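Local atomic coordinates of putative GH105 family protein (Salmonella enterica subsp. enterica serovar Paratyphi A, PDB entry 3QWT), a protein that is of unproven function but, as a putative GH105 member with an alpha/alpha-toroid fold, probably releases unsaturated uronyl sugars from the ends of oligosaccharides by hydrolysis. Residues L37-F47 against V56-G64; G70-Q81 against A113-E124. All coordinates share one frame; numbering follows the deposited sequence.

Contact 1: L37-F47 against V56-G64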
loop_
_atom_site.group_PDB
_atom_site.type_symbol
_atom_site.label_atom_id
_atom_site.label_comp_id
_atom_site.label_asym_id
_atom_site.label_seq_id
_atom_site.Cartn_x
_atom_site.Cartn_y
_atom_site.Cartn_z
ATOM N N LEU A 37 -11.058 -47.558 -14.737
ATOM C CA LEU A 37 -9.690 -47.108 -14.464
ATOM C C LEU A 37 -8.992 -47.870 -13.339
ATOM O O LEU A 37 -7.937 -48.463 -13.550
ATOM C CB LEU A 37 -9.685 -45.610 -14.145
ATOM C CG LEU A 37 -8.391 -44.796 -14.263
ATOM C CD1 LEU A 37 -8.681 -43.310 -13.998
ATOM C CD2 LEU A 37 -7.294 -45.290 -13.336
ATOM N N VAL A 38 -9.567 -47.828 -12.140
ATOM C CA VAL A 38 -8.981 -48.477 -10.977
ATOM C C VAL A 38 -8.912 -50.000 -11.116
ATOM O O VAL A 38 -8.287 -50.681 -10.304
ATOM C CB VAL A 38 -9.744 -48.108 -9.704
ATOM C CG1 VAL A 38 -9.814 -46.602 -9.591
ATOM C CG2 VAL A 38 -11.140 -48.696 -9.722
ATOM N N ASN A 39 -9.539 -50.525 -12.164
ATOM C CA ASN A 39 -9.544 -51.957 -12.399
ATOM C C ASN A 39 -8.831 -52.385 -13.668
ATOM O O ASN A 39 -8.996 -53.514 -14.109
ATOM C CB ASN A 39 -10.974 -52.482 -12.421
ATOM C CG ASN A 39 -11.559 -52.595 -11.044
ATOM O OD1 ASN A 39 -12.571 -51.968 -10.732
ATOM N ND2 ASN A 39 -10.912 -53.384 -10.195
ATOM N N ILE A 40 -8.028 -51.493 -14.238
ATOM C CA ILE A 40 -7.228 -51.834 -15.408
ATOM C C ILE A 40 -6.107 -52.782 -15.002
ATOM O O ILE A 40 -5.507 -52.624 -13.939
ATOM C CB ILE A 40 -6.623 -50.582 -16.066
ATOM C CG1 ILE A 40 -7.725 -49.580 -16.421
ATOM C CG2 ILE A 40 -5.826 -50.964 -17.304
ATOM C CD1 ILE A 40 -8.325 -49.795 -17.791
ATOM N N LYS A 41 -5.826 -53.770 -15.846
ATOM C CA LYS A 41 -4.815 -54.758 -15.536
ATOM C C LYS A 41 -4.056 -55.087 -16.801
ATOM O O LYS A 41 -4.660 -55.331 -17.846
ATOM C CB LYS A 41 -5.479 -56.018 -14.977
ATOM C CG LYS A 41 -4.520 -57.032 -14.398
ATOM C CD LYS A 41 -5.233 -57.928 -13.392
ATOM C CE LYS A 41 -5.542 -59.309 -13.963
ATOM N NZ LYS A 41 -4.352 -60.215 -13.969
ATOM N N ASP A 42 -2.732 -55.063 -16.723
ATOM C CA ASP A 42 -1.935 -55.595 -17.812
ATOM C C ASP A 42 -1.789 -57.103 -17.607
ATOM O O ASP A 42 -0.976 -57.555 -16.796
ATOM C CB ASP A 42 -0.568 -54.925 -17.891
ATOM C CG ASP A 42 0.212 -55.354 -19.121
ATOM O OD1 ASP A 42 -0.400 -56.000 -20.009
ATOM O OD2 ASP A 42 1.425 -55.043 -19.200
ATOM N N GLU A 43 -2.610 -57.860 -18.332
ATOM C CA GLU A 43 -2.639 -59.323 -18.246
ATOM C C GLU A 43 -1.344 -59.930 -18.770
ATOM O O GLU A 43 -0.677 -60.692 -18.071
ATOM C CB GLU A 43 -3.815 -59.874 -19.056
ATOM C CG GLU A 43 -5.145 -59.185 -18.797
ATOM C CD GLU A 43 -5.756 -59.587 -17.470
ATOM O OE1 GLU A 43 -6.802 -59.013 -17.097
ATOM O OE2 GLU A 43 -5.192 -60.480 -16.800
ATOM N N THR A 44 -1.004 -59.580 -20.008
ATOM C CA THR A 44 0.223 -60.031 -20.648
ATOM C C THR A 44 1.455 -59.656 -19.849
ATOM O O THR A 44 2.408 -60.427 -19.774
ATOM C CB THR A 44 0.416 -59.368 -22.022
ATOM O OG1 THR A 44 -0.851 -58.992 -22.576
ATOM C CG2 THR A 44 1.156 -60.305 -22.968
ATOM N N GLY A 45 1.441 -58.458 -19.268
ATOM C CA GLY A 45 2.651 -57.859 -18.729
ATOM C C GLY A 45 3.442 -57.293 -19.898
ATOM O O GLY A 45 4.619 -56.938 -19.789
ATOM N N GLU A 46 2.766 -57.220 -21.035
ATOM C CA GLU A 46 3.361 -56.749 -22.270
ATOM C C GLU A 46 3.713 -55.260 -22.224
ATOM O O GLU A 46 4.650 -54.815 -22.888
ATOM C CB GLU A 46 2.402 -57.014 -23.428
ATOM C CG GLU A 46 2.631 -56.112 -24.615
ATOM C CD GLU A 46 1.516 -56.198 -25.634
ATOM O OE1 GLU A 46 0.537 -56.946 -25.389
ATOM O OE2 GLU A 46 1.624 -55.511 -26.678
ATOM N N PHE A 47 2.971 -54.490 -21.438
ATOM C CA PHE A 47 3.145 -53.034 -21.455
ATOM C C PHE A 47 4.087 -52.488 -20.387
ATOM O O PHE A 47 4.470 -51.323 -20.438
ATOM C CB PHE A 47 1.793 -52.333 -21.381
ATOM C CG PHE A 47 0.949 -52.531 -22.604
ATOM C CD1 PHE A 47 1.335 -51.987 -23.814
ATOM C CD2 PHE A 47 -0.230 -53.258 -22.545
ATOM C CE1 PHE A 47 0.563 -52.166 -24.951
ATOM C CE2 PHE A 47 -1.013 -53.439 -23.682
ATOM C CZ PHE A 47 -0.614 -52.893 -24.885
ATOM N N VAL A 56 10.512 -52.786 -12.491
ATOM C CA VAL A 56 9.378 -52.984 -13.388
ATOM C C VAL A 56 8.249 -52.028 -12.975
ATOM O O VAL A 56 7.656 -52.185 -11.910
ATOM C CB VAL A 56 8.852 -54.435 -13.330
ATOM C CG1 VAL A 56 7.559 -54.564 -14.113
ATOM C CG2 VAL A 56 9.898 -55.415 -13.853
ATOM N N ILE A 57 7.960 -51.032 -13.804
ATOM C CA ILE A 57 6.898 -50.087 -13.490
ATOM C C ILE A 57 5.624 -50.365 -14.305
ATOM O O ILE A 57 5.645 -50.379 -15.542
ATOM C CB ILE A 57 7.360 -48.617 -13.684
ATOM C CG1 ILE A 57 8.511 -48.283 -12.732
ATOM C CG2 ILE A 57 6.210 -47.641 -13.463
ATOM C CD1 ILE A 57 9.886 -48.325 -13.379
ATOM N N ASP A 58 4.521 -50.598 -13.595
ATOM C CA ASP A 58 3.212 -50.751 -14.217
ATOM C C ASP A 58 2.619 -49.378 -14.523
ATOM O O ASP A 58 2.216 -48.638 -13.626
ATOM C CB ASP A 58 2.275 -51.581 -13.329
ATOM C CG ASP A 58 0.957 -51.930 -14.020
ATOM O OD1 ASP A 58 0.795 -51.637 -15.229
ATOM O OD2 ASP A 58 0.081 -52.503 -13.341
ATOM N N THR A 59 2.581 -49.071 -15.809
ATOM C CA THR A 59 2.203 -47.771 -16.349
ATOM C C THR A 59 0.696 -47.712 -16.621
ATOM O O THR A 59 0.118 -46.635 -16.844
ATOM C CB THR A 59 2.958 -47.590 -17.687
ATOM O OG1 THR A 59 4.049 -46.692 -17.512
ATOM C CG2 THR A 59 2.059 -47.128 -18.803
ATOM N N LYS A 60 0.072 -48.891 -16.577
ATOM C CA LYS A 60 -1.305 -49.080 -17.020
ATOM C C LYS A 60 -2.243 -49.463 -15.865
ATOM O O LYS A 60 -3.338 -48.906 -15.745
ATOM C CB LYS A 60 -1.342 -50.113 -18.161
ATOM C CG LYS A 60 -2.661 -50.817 -18.364
ATOM C CD LYS A 60 -2.469 -52.067 -19.230
ATOM C CE LYS A 60 -3.076 -51.894 -20.612
ATOM N NZ LYS A 60 -4.559 -52.042 -20.601
ATOM N N GLY A 61 -1.814 -50.407 -15.028
ATOM C CA GLY A 61 -2.511 -50.704 -13.783
ATOM C C GLY A 61 -2.502 -49.528 -12.798
ATOM O O GLY A 61 -1.636 -48.646 -12.859
ATOM N N TRP A 62 -3.459 -49.522 -11.876
ATOM C CA TRP A 62 -3.633 -48.410 -10.952
ATOM C C TRP A 62 -2.547 -48.335 -9.879
ATOM O O TRP A 62 -2.151 -47.239 -9.452
ATOM C CB TRP A 62 -5.021 -48.473 -10.305
ATOM C CG TRP A 62 -5.411 -47.224 -9.504
ATOM C CD1 TRP A 62 -5.923 -47.186 -8.230
ATOM C CD2 TRP A 62 -5.330 -45.863 -9.938
ATOM N NE1 TRP A 62 -6.165 -45.882 -7.855
ATOM C CE2 TRP A 62 -5.800 -45.055 -8.880
ATOM C CE3 TRP A 62 -4.899 -45.249 -11.115
ATOM C CZ2 TRP A 62 -5.846 -43.666 -8.967
ATOM C CZ3 TRP A 62 -4.942 -43.870 -11.197
ATOM C CH2 TRP A 62 -5.417 -43.093 -10.132
ATOM N N ALA A 63 -2.048 -49.490 -9.454
ATOM C CA ALA A 63 -1.091 -49.511 -8.356
ATOM C C ALA A 63 0.292 -48.969 -8.739
ATOM O O ALA A 63 1.236 -49.062 -7.954
ATOM C CB ALA A 63 -0.985 -50.905 -7.758
ATOM N N GLY A 64 0.405 -48.379 -9.926
ATOM C CA GLY A 64 1.679 -47.845 -10.383
ATOM C C GLY A 64 1.899 -46.368 -10.066
ATOM O O GLY A 64 0.999 -45.672 -9.604
HETATM O O HOH W 1 -2.000 -54.535 -14.033
#
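Trp-62 packs against Val-38 and Leu-37, and Lys-60 against Ile-40, where the loop after strand 56-57 meets the chain leaving helix 23-37, at one end of the helical alpha/alpha toroid. Val-38 lays CG1 over one face of the indole, a CH-pi contact 4.2 Å from the centroid of the Trp-62 five-membered ring. Leu-37 comes in obliquely at the six-membered ring, its CD2 3.3 Å from CE3 of Trp-62. The Lys-60 chain starts with CG anti to the backbone N (chi1 157°), crosses Ile-40 at about a right angle with CG pressed on Ile-40 CG2, and runs past Asp-42 CB to bring CE within 3.7 Å of Phe-47 CD2. Its ammonium is held beyond the two segments by Thr-360 OG1 and Ser-361 O. The second shell is polar. Phe-47 N donates to Asp-42 OD2 (2.8 Å), a bond that closes the 42-47 bend. Asp-58 OD1 accepts from Lys-60 N, an Asx turn, and from Gly-61 N one residue on, which extends it to an Asx motif; both come in above the same face of the carboxylate. A water joins the segments: it accepts from Asp-42 N and donates to Asp-58 OD2, 3.0 Å away.

Contact 2: G70-Q81 against A113-E124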
loop_
_atom_site.group_PDB
_atom_site.type_symbol
_atom_site.label_atom_id
_atom_site.label_comp_id
_atom_site.label_asym_id
_atom_site.label_seq_id
_atom_site.Cartn_x
_atom_site.Cartn_y
_atom_site.Cartn_z
ATOM N N GLY A 70 -0.771 -39.657 -12.851
ATOM C CA GLY A 70 -0.818 -38.219 -12.617
ATOM C C GLY A 70 -2.044 -37.634 -13.292
ATOM O O GLY A 70 -2.826 -36.914 -12.677
ATOM N N VAL A 71 -2.215 -37.966 -14.566
ATOM C CA VAL A 71 -3.369 -37.502 -15.309
ATOM C C VAL A 71 -4.637 -38.104 -14.725
ATOM O O VAL A 71 -5.629 -37.403 -14.525
ATOM C CB VAL A 71 -3.264 -37.831 -16.813
ATOM C CG1 VAL A 71 -4.548 -37.447 -17.513
ATOM C CG2 VAL A 71 -2.091 -37.081 -17.427
ATOM N N GLY A 72 -4.598 -39.398 -14.423
ATOM C CA GLY A 72 -5.735 -40.047 -13.789
ATOM C C GLY A 72 -6.237 -39.315 -12.549
ATOM O O GLY A 72 -7.420 -39.003 -12.433
ATOM N N LEU A 73 -5.336 -39.030 -11.615
ATOM C CA LEU A 73 -5.740 -38.358 -10.382
ATOM C C LEU A 73 -6.365 -36.980 -10.665
ATOM O O LEU A 73 -7.276 -36.543 -9.966
ATOM C CB LEU A 73 -4.552 -38.229 -9.408
ATOM C CG LEU A 73 -3.926 -39.541 -8.882
ATOM C CD1 LEU A 73 -2.456 -39.343 -8.502
ATOM C CD2 LEU A 73 -4.711 -40.128 -7.696
ATOM N N TYR A 74 -5.870 -36.292 -11.683
ATOM C CA TYR A 74 -6.342 -34.933 -11.955
ATOM C C TYR A 74 -7.780 -34.966 -12.481
ATOM O O TYR A 74 -8.642 -34.201 -12.041
ATOM C CB TYR A 74 -5.404 -34.257 -12.948
ATOM C CG TYR A 74 -5.590 -32.778 -13.114
ATOM C CD1 TYR A 74 -5.698 -31.944 -12.013
ATOM C CD2 TYR A 74 -5.617 -32.206 -14.381
ATOM C CE1 TYR A 74 -5.850 -30.582 -12.165
ATOM C CE2 TYR A 74 -5.765 -30.852 -14.546
ATOM C CZ TYR A 74 -5.880 -30.036 -13.431
ATOM O OH TYR A 74 -6.026 -28.678 -13.589
ATOM N N GLY A 75 -8.043 -35.880 -13.410
ATOM C CA GLY A 75 -9.389 -36.065 -13.919
ATOM C C GLY A 75 -10.360 -36.375 -12.791
ATOM O O GLY A 75 -11.426 -35.776 -12.695
HETATM N N MSE A 76 -9.986 -37.316 -11.932
HETATM C CA MSE A 76 -10.770 -37.612 -10.735
HETATM C C MSE A 76 -10.954 -36.369 -9.873
HETATM O O MSE A 76 -12.065 -36.089 -9.401
HETATM C CB MSE A 76 -10.088 -38.698 -9.902
HETATM C CG MSE A 76 -10.136 -40.079 -10.526
HETATM SE SE MSE A 76 -9.323 -41.426 -9.344
HETATM C CE MSE A 76 -9.412 -42.953 -10.553
ATOM N N TYR A 77 -9.868 -35.627 -9.658
ATOM C CA TYR A 77 -9.948 -34.466 -8.779
ATOM C C TYR A 77 -11.002 -33.512 -9.313
ATOM O O TYR A 77 -11.856 -33.043 -8.570
ATOM C CB TYR A 77 -8.609 -33.735 -8.610
ATOM C CG TYR A 77 -8.789 -32.552 -7.695
ATOM C CD1 TYR A 77 -8.966 -32.744 -6.332
ATOM C CD2 TYR A 77 -8.864 -31.255 -8.196
ATOM C CE1 TYR A 77 -9.183 -31.673 -5.478
ATOM C CE2 TYR A 77 -9.086 -30.170 -7.341
ATOM C CZ TYR A 77 -9.242 -30.395 -5.985
ATOM O OH TYR A 77 -9.459 -29.352 -5.119
ATOM N N HIS A 78 -10.941 -33.252 -10.614
ATOM C CA HIS A 78 -11.917 -32.378 -11.268
ATOM C C HIS A 78 -13.354 -32.741 -10.901
ATOM O O HIS A 78 -14.105 -31.907 -10.390
ATOM C CB HIS A 78 -11.712 -32.359 -12.795
ATOM C CG HIS A 78 -10.767 -31.291 -13.248
ATOM N ND1 HIS A 78 -11.195 -30.092 -13.765
ATOM C CD2 HIS A 78 -9.414 -31.216 -13.206
ATOM C CE1 HIS A 78 -10.151 -29.329 -14.041
ATOM N NE2 HIS A 78 -9.058 -29.990 -13.709
ATOM N N TYR A 79 -13.724 -33.994 -11.133
ATOM C CA TYR A 79 -15.033 -34.443 -10.708
ATOM C C TYR A 79 -15.272 -34.169 -9.223
ATOM O O TYR A 79 -16.306 -33.601 -8.849
ATOM C CB TYR A 79 -15.250 -35.917 -11.034
ATOM C CG TYR A 79 -16.715 -36.324 -10.915
ATOM C CD1 TYR A 79 -17.638 -35.933 -11.878
ATOM C CD2 TYR A 79 -17.174 -37.082 -9.839
ATOM C CE1 TYR A 79 -18.972 -36.288 -11.784
ATOM C CE2 TYR A 79 -18.510 -37.440 -9.735
ATOM C CZ TYR A 79 -19.406 -37.034 -10.716
ATOM O OH TYR A 79 -20.742 -37.369 -10.631
ATOM N N TYR A 80 -14.320 -34.554 -8.377
ATOM C CA TYR A 80 -14.485 -34.352 -6.944
ATOM C C TYR A 80 -14.688 -32.868 -6.637
ATOM O O TYR A 80 -15.578 -32.484 -5.877
ATOM C CB TYR A 80 -13.278 -34.881 -6.148
ATOM C CG TYR A 80 -13.219 -34.303 -4.749
ATOM C CD1 TYR A 80 -14.172 -34.648 -3.792
ATOM C CD2 TYR A 80 -12.248 -33.395 -4.395
ATOM C CE1 TYR A 80 -14.140 -34.106 -2.504
ATOM C CE2 TYR A 80 -12.208 -32.848 -3.120
ATOM C CZ TYR A 80 -13.159 -33.203 -2.182
ATOM O OH TYR A 80 -13.116 -32.663 -0.917
ATOM N N GLN A 81 -13.854 -32.032 -7.233
ATOM C CA GLN A 81 -13.912 -30.604 -6.967
ATOM C C GLN A 81 -15.290 -30.009 -7.263
ATOM O O GLN A 81 -15.775 -29.167 -6.517
ATOM C CB GLN A 81 -12.834 -29.881 -7.767
ATOM C CG GLN A 81 -12.809 -28.364 -7.560
ATOM C CD GLN A 81 -11.684 -27.709 -8.340
ATOM O OE1 GLN A 81 -11.639 -27.798 -9.574
ATOM N NE2 GLN A 81 -10.748 -27.079 -7.624
ATOM N N ALA A 113 3.879 -35.478 -12.194
ATOM C CA ALA A 113 2.460 -35.197 -12.483
ATOM C C ALA A 113 1.503 -35.346 -11.311
ATOM O O ALA A 113 0.650 -34.486 -11.106
ATOM C CB ALA A 113 1.976 -36.031 -13.671
ATOM N N PRO A 114 1.634 -36.433 -10.529
ATOM C CA PRO A 114 0.682 -36.566 -9.417
ATOM C C PRO A 114 0.716 -35.414 -8.389
ATOM O O PRO A 114 -0.226 -35.257 -7.618
ATOM C CB PRO A 114 1.090 -37.892 -8.761
ATOM C CG PRO A 114 1.666 -38.696 -9.920
ATOM C CD PRO A 114 2.395 -37.678 -10.769
ATOM N N PHE A 115 1.767 -34.615 -8.369
ATOM C CA PHE A 115 1.837 -33.593 -7.324
ATOM C C PHE A 115 0.908 -32.406 -7.555
ATOM O O PHE A 115 0.551 -31.688 -6.613
ATOM C CB PHE A 115 3.278 -33.217 -7.011
ATOM C CG PHE A 115 4.046 -34.356 -6.418
ATOM C CD1 PHE A 115 3.841 -34.719 -5.096
ATOM C CD2 PHE A 115 4.903 -35.118 -7.202
ATOM C CE1 PHE A 115 4.518 -35.794 -4.552
ATOM C CE2 PHE A 115 5.585 -36.191 -6.664
ATOM C CZ PHE A 115 5.395 -36.532 -5.337
ATOM N N LEU A 116 0.479 -32.250 -8.807
ATOM C CA LEU A 116 -0.614 -31.360 -9.136
ATOM C C LEU A 116 -1.842 -31.667 -8.265
ATOM O O LEU A 116 -2.403 -30.777 -7.631
ATOM C CB LEU A 116 -0.957 -31.473 -10.629
ATOM C CG LEU A 116 -2.193 -30.700 -11.098
ATOM C CD1 LEU A 116 -2.153 -29.253 -10.650
ATOM C CD2 LEU A 116 -2.321 -30.768 -12.624
ATOM N N THR A 117 -2.254 -32.931 -8.224
ATOM C CA THR A 117 -3.450 -33.291 -7.461
ATOM C C THR A 117 -3.207 -33.222 -5.956
ATOM O O THR A 117 -4.077 -32.800 -5.185
ATOM C CB THR A 117 -3.966 -34.667 -7.873
ATOM O OG1 THR A 117 -4.290 -34.641 -9.268
ATOM C CG2 THR A 117 -5.204 -35.058 -7.076
ATOM N N LEU A 118 -2.011 -33.622 -5.543
ATOM C CA LEU A 118 -1.652 -33.551 -4.143
ATOM C C LEU A 118 -1.705 -32.098 -3.667
ATOM O O LEU A 118 -2.140 -31.807 -2.537
ATOM C CB LEU A 118 -0.254 -34.120 -3.917
ATOM C CG LEU A 118 0.052 -34.320 -2.434
ATOM C CD1 LEU A 118 -0.879 -35.363 -1.771
ATOM C CD2 LEU A 118 1.527 -34.659 -2.229
ATOM N N ALA A 119 -1.269 -31.193 -4.537
ATOM C CA ALA A 119 -1.287 -29.780 -4.188
ATOM C C ALA A 119 -2.703 -29.367 -3.836
ATOM O O ALA A 119 -2.924 -28.709 -2.828
ATOM C CB ALA A 119 -0.717 -28.900 -5.327
ATOM N N TYR A 120 -3.663 -29.776 -4.657
ATOM C CA TYR A 120 -5.052 -29.439 -4.397
ATOM C C TYR A 120 -5.553 -30.093 -3.111
ATOM O O TYR A 120 -6.334 -29.510 -2.371
ATOM C CB TYR A 120 -5.940 -29.863 -5.557
ATOM C CG TYR A 120 -6.036 -28.857 -6.676
ATOM C CD1 TYR A 120 -5.323 -29.036 -7.870
ATOM C CD2 TYR A 120 -6.833 -27.722 -6.547
ATOM C CE1 TYR A 120 -5.418 -28.117 -8.908
ATOM C CE2 TYR A 120 -6.929 -26.797 -7.578
ATOM C CZ TYR A 120 -6.220 -27.002 -8.758
ATOM O OH TYR A 120 -6.310 -26.091 -9.784
ATOM N N ARG A 121 -5.113 -31.313 -2.848
ATOM C CA ARG A 121 -5.568 -31.991 -1.645
ATOM C C ARG A 121 -4.965 -31.320 -0.412
ATOM O O ARG A 121 -5.633 -31.166 0.606
ATOM C CB ARG A 121 -5.282 -33.502 -1.690
ATOM C CG ARG A 121 -6.115 -34.272 -2.737
ATOM C CD ARG A 121 -7.615 -34.245 -2.424
ATOM N NE ARG A 121 -7.952 -34.967 -1.195
ATOM C CZ ARG A 121 -8.772 -34.513 -0.250
ATOM N NH1 ARG A 121 -9.346 -33.328 -0.384
ATOM N NH2 ARG A 121 -9.009 -35.241 0.842
ATOM N N TYR A 122 -3.711 -30.907 -0.505
ATOM C CA TYR A 122 -3.097 -30.187 0.604
ATOM C C TYR A 122 -3.818 -28.867 0.837
ATOM O O TYR A 122 -4.033 -28.462 1.976
ATOM C CB TYR A 122 -1.613 -29.932 0.354
ATOM C CG TYR A 122 -0.977 -29.104 1.438
ATOM C CD1 TYR A 122 -0.824 -29.615 2.726
ATOM C CD2 TYR A 122 -0.541 -27.816 1.184
ATOM C CE1 TYR A 122 -0.260 -28.865 3.722
ATOM C CE2 TYR A 122 0.031 -27.051 2.178
ATOM C CZ TYR A 122 0.175 -27.582 3.447
ATOM O OH TYR A 122 0.752 -26.830 4.451
ATOM N N GLU A 123 -4.193 -28.200 -0.250
ATOM C CA GLU A 123 -4.920 -26.939 -0.158
ATOM C C GLU A 123 -6.208 -27.087 0.681
ATOM O O GLU A 123 -6.476 -26.256 1.549
ATOM C CB GLU A 123 -5.257 -26.425 -1.552
ATOM C CG GLU A 123 -6.004 -25.105 -1.563
ATOM C CD GLU A 123 -6.131 -24.518 -2.961
ATOM O OE1 GLU A 123 -5.983 -23.289 -3.114
ATOM O OE2 GLU A 123 -6.378 -25.288 -3.912
ATOM N N GLU A 124 -6.986 -28.151 0.436
ATOM C CA GLU A 124 -8.223 -28.393 1.184
ATOM C C GLU A 124 -8.009 -28.861 2.620
ATOM O O GLU A 124 -8.712 -28.418 3.514
ATOM C CB GLU A 124 -9.118 -29.421 0.492
ATOM C CG GLU A 124 -9.241 -29.282 -1.009
ATOM C CD GLU A 124 -9.996 -30.452 -1.623
ATOM O OE1 GLU A 124 -9.391 -31.184 -2.444
ATOM O OE2 GLU A 124 -11.186 -30.640 -1.257
HETATM O O HOH W 2 -2.283 -34.902 -10.786
HETATM O O HOH W 3 -5.072 -26.626 -11.942
HETATM O O HOH W 4 -9.121 -26.459 -10.866
#
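Tyr-77 and Tyr-120 meet across helices 70-81 and 114-124, their side chains crossing at about a right angle; the helix axes approach to 8.0 Å with their N-to-C directions 34° apart. With chi1 at 180° Tyr-77 extends away from its own backbone N and reaches as a knob into the hole formed by Thr-117, Tyr-120, Arg-121 and Glu-124. Tyr-120 CB sits over a face of the Tyr-77 ring, 3.4 Å from CZ; the two rings are slid apart, their planes at 30°, and barely overlap. At the edge of the Tyr-77 ring lies Glu-124 OE1, which takes a weak hydrogen bond from Tyr-77 OH and a salt bridge from Arg-121 NH1. The other carboxylate oxygen, OE2, accepts from Tyr-80 OH (2.8 Å) on its syn side. Tyr-80 near the carboxylate plane and Arg-121 from above it probably limit the carboxylate's rotation, the weak Tyr-77 bond adding to them. NE of Arg-121 makes a salt bridge to Asp-93 OD1 of helix 86-102. Thr-117 is the opposite knob, among Gly-70, Leu-73, Tyr-74 and Tyr-77. Its OG1 donates to a water that in turn donates to Gly-70 O and Ala-113 O, linking the starts of both segments. There Gly-70, without a side chain, lets Ala-113 CB come to 3.7 Å from its CA. Next to Thr-117, Leu-116 CD2 stands over the centre of the Tyr-74 ring, 3.5 Å from the centroid, and His-78 CD2 covers the opposite face. Tyr-74 OH is hydrogen-bonded to Asp-243 OD2 and accepts from a second water, which also meets Tyr-120 OH. Knobs-into-holes packing of two helices running in the same general direction, with helix 86-102 between them in sequence, is consistent with neighbours in one layer of an alpha/alpha toroid, whose inner and outer helices alternate along the chain.

In the fold
Contact 2 is buried, its centre about 12 Å from the centre of the chain, whereas the centre of contact 1, partly buried, is about 19 Å from it. One joins two helices by knobs-into-holes packing and tyrosine-carboxylate bonds; the other joins two loops largely by apolar contacts. Both use bridging waters, but contact 1 has no direct hydrogen bond between its segments. In series along the chain, they adjoin through helix 67-83: CE of selenomethionine Met-76 lies 3.5 Å from Leu-37 CD1, and Leu-73 touches both Trp-62 and Pro-114. The helix thus presents Tyr-77 to helix 114-125 and Met-76 to the loops. Helix 86-102 borders both contacts, with Ile-91 touching Val-38, Trp-62 and Met-76.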